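Local coordinates for glycoside hydrolase family 88 protein (Bacteroides vulgatus, PDB 4Q88) that is functionally uncharacterised but is probably a hydrolase of the glycoside hydrolase family 88 type, at residues E235-F240 against N288-A293. Residues are numbered along the deposited sequence; the frame is centred on the assembly and turned at random.
Sequences EYITRF and NGLLNA
F240 and I237, one turn apart on helix 233-249, meet L290 and L291 in the turn that joins helix 272-287 to helix 293-311. The contact is wholly apolar. On one side of it the ring of F240 approaches L291 obliquely, with CE2 of F240 3.9 Å from CG of L291 and 4.0 Å from CD1 of L291. F240 points its CB toward the turn, and with CG anti to the backbone N (chi1 180°) the ring is carried on until CE2 meets L291. A flat, rigid phenylalanine suits this place, since it also stacks on F216 of helix 209-225, while the side chain of L291 also touches F282 of helix 272-287. Leucine fits because its branch at CG sets both methyls near CE2. Cutting L291 back to an alanine would probably leave CE2 and CZ of F240 without their branched neighbour and open a gap between the ring and the turn. Beside this pair, I237 and L290 cross at about a right angle: beta-branched I237 offers CG2, 4.1 Å from CD2 of L290, and CG1, 4.1 Å from CD1 of L290, so leucine's two methyls each find a partner. The CB of L290 also lies 4.4 Å from CE2 of F240, linking the two pairs.

Hydrogen bonds, of backbone and side chain, shape the turn. G289, whose positive phi (75°) glycine adopts readily, is the C-prime residue of a Schellman motif with L290 N bonded to G285 O, and N292 N-caps the next helix, its short side chain accepting I295 N through OD1. Q241 NE2 holds L290 O, a polar link between the same two elements.

With no hydrogen bond between the two segments themselves, their direct association rests on shape and exclusion of water, packing helix 233-249 against an interhelical connection in a mostly helical chain, consistent with the (alpha/alpha)6 barrel of the six-hairpin clan.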
# COMPACT_ATOMS: atom_id res chain seq x y z
N GLU A 235 -18.22 -2.76 8.24
CA GLU A 235 -17.50 -1.53 8.60
C GLU A 235 -16.42 -1.18 7.57
O GLU A 235 -16.22 -0.01 7.21
CB GLU A 235 -16.90 -1.61 9.99
CG GLU A 235 -17.95 -1.64 11.10
CD GLU A 235 -17.32 -1.71 12.48
OE1 GLU A 235 -16.24 -1.12 12.70
OE2 GLU A 235 -17.90 -2.39 13.35
N TYR A 236 -15.66 -2.20 7.16
CA TYR A 236 -14.59 -1.96 6.20
C TYR A 236 -15.14 -1.55 4.84
O TYR A 236 -14.61 -0.65 4.18
CB TYR A 236 -13.65 -3.18 6.09
CG TYR A 236 -13.10 -3.68 7.43
CD1 TYR A 236 -12.75 -2.81 8.48
CD2 TYR A 236 -12.94 -5.06 7.65
CE1 TYR A 236 -12.24 -3.29 9.69
CE2 TYR A 236 -12.40 -5.55 8.82
CZ TYR A 236 -12.08 -4.68 9.86
OH TYR A 236 -11.59 -5.25 11.02
N ILE A 237 -16.17 -2.22 4.38
CA ILE A 237 -16.82 -1.83 3.12
C ILE A 237 -17.31 -0.38 3.16
O ILE A 237 -17.10 0.39 2.21
CB ILE A 237 -17.98 -2.80 2.75
CG1 ILE A 237 -17.38 -4.12 2.38
CG2 ILE A 237 -18.79 -2.25 1.59
CD1 ILE A 237 -18.39 -5.26 2.27
N THR A 238 -17.93 0.01 4.26
CA THR A 238 -18.44 1.35 4.39
C THR A 238 -17.29 2.37 4.37
O THR A 238 -17.41 3.38 3.67
CB THR A 238 -19.22 1.52 5.69
OG1 THR A 238 -20.43 0.77 5.58
CG2 THR A 238 -19.57 2.95 5.90
N ARG A 239 -16.20 2.04 5.03
CA ARG A 239 -15.05 2.93 5.04
C ARG A 239 -14.48 3.03 3.62
O ARG A 239 -14.18 4.15 3.15
CB ARG A 239 -14.00 2.50 6.05
CG ARG A 239 -12.75 3.36 6.06
CD ARG A 239 -12.98 4.80 6.43
NE ARG A 239 -13.87 4.94 7.58
CZ ARG A 239 -13.52 4.75 8.85
NH1 ARG A 239 -12.27 4.51 9.18
NH2 ARG A 239 -14.43 4.91 9.80
N PHE A 240 -14.31 1.89 2.96
CA PHE A 240 -13.80 1.89 1.58
C PHE A 240 -14.67 2.71 0.62
O PHE A 240 -14.16 3.49 -0.19
CB PHE A 240 -13.69 0.44 1.11
CG PHE A 240 -13.19 0.29 -0.28
CD1 PHE A 240 -11.84 0.48 -0.58
CD2 PHE A 240 -14.03 -0.16 -1.26
CE1 PHE A 240 -11.35 0.27 -1.87
CE2 PHE A 240 -13.55 -0.35 -2.56
CZ PHE A 240 -12.21 -0.13 -2.86
N ASN A 288 -14.77 -5.74 -8.18
CA ASN A 288 -15.31 -6.60 -7.14
C ASN A 288 -16.68 -6.20 -6.64
O ASN A 288 -17.14 -6.70 -5.58
CB ASN A 288 -14.30 -6.80 -6.04
CG ASN A 288 -13.13 -7.68 -6.49
OD1 ASN A 288 -13.17 -8.92 -6.37
ND2 ASN A 288 -12.12 -7.07 -7.08
N GLY A 289 -17.33 -5.31 -7.37
CA GLY A 289 -18.73 -4.98 -7.12
C GLY A 289 -19.10 -4.10 -5.93
O GLY A 289 -20.27 -4.05 -5.54
N LEU A 290 -18.12 -3.36 -5.40
CA LEU A 290 -18.29 -2.50 -4.24
C LEU A 290 -18.36 -1.02 -4.61
O LEU A 290 -18.82 -0.20 -3.79
CB LEU A 290 -17.14 -2.76 -3.25
CG LEU A 290 -17.15 -4.12 -2.56
CD1 LEU A 290 -16.03 -4.07 -1.53
CD2 LEU A 290 -18.48 -4.43 -1.87
N LEU A 291 -17.96 -0.69 -5.85
CA LEU A 291 -18.07 0.65 -6.38
C LEU A 291 -18.77 0.64 -7.71
O LEU A 291 -18.47 -0.20 -8.59
CB LEU A 291 -16.67 1.24 -6.57
CG LEU A 291 -15.76 1.30 -5.38
CD1 LEU A 291 -14.42 1.85 -5.82
CD2 LEU A 291 -16.37 2.19 -4.29
N ASN A 292 -19.72 1.56 -7.86
CA ASN A 292 -20.51 1.67 -9.06
C ASN A 292 -19.64 1.97 -10.29
O ASN A 292 -18.90 2.97 -10.32
CB ASN A 292 -21.61 2.74 -8.90
CG ASN A 292 -22.45 2.89 -10.14
OD1 ASN A 292 -22.06 3.54 -11.10
ND2 ASN A 292 -23.61 2.23 -10.13
N ALA A 293 -19.72 1.09 -11.29
CA ALA A 293 -18.87 1.24 -12.49
C ALA A 293 -19.08 2.54 -13.27
O ALA A 293 -18.15 3.10 -13.80
CB ALA A 293 -19.03 0.02 -13.43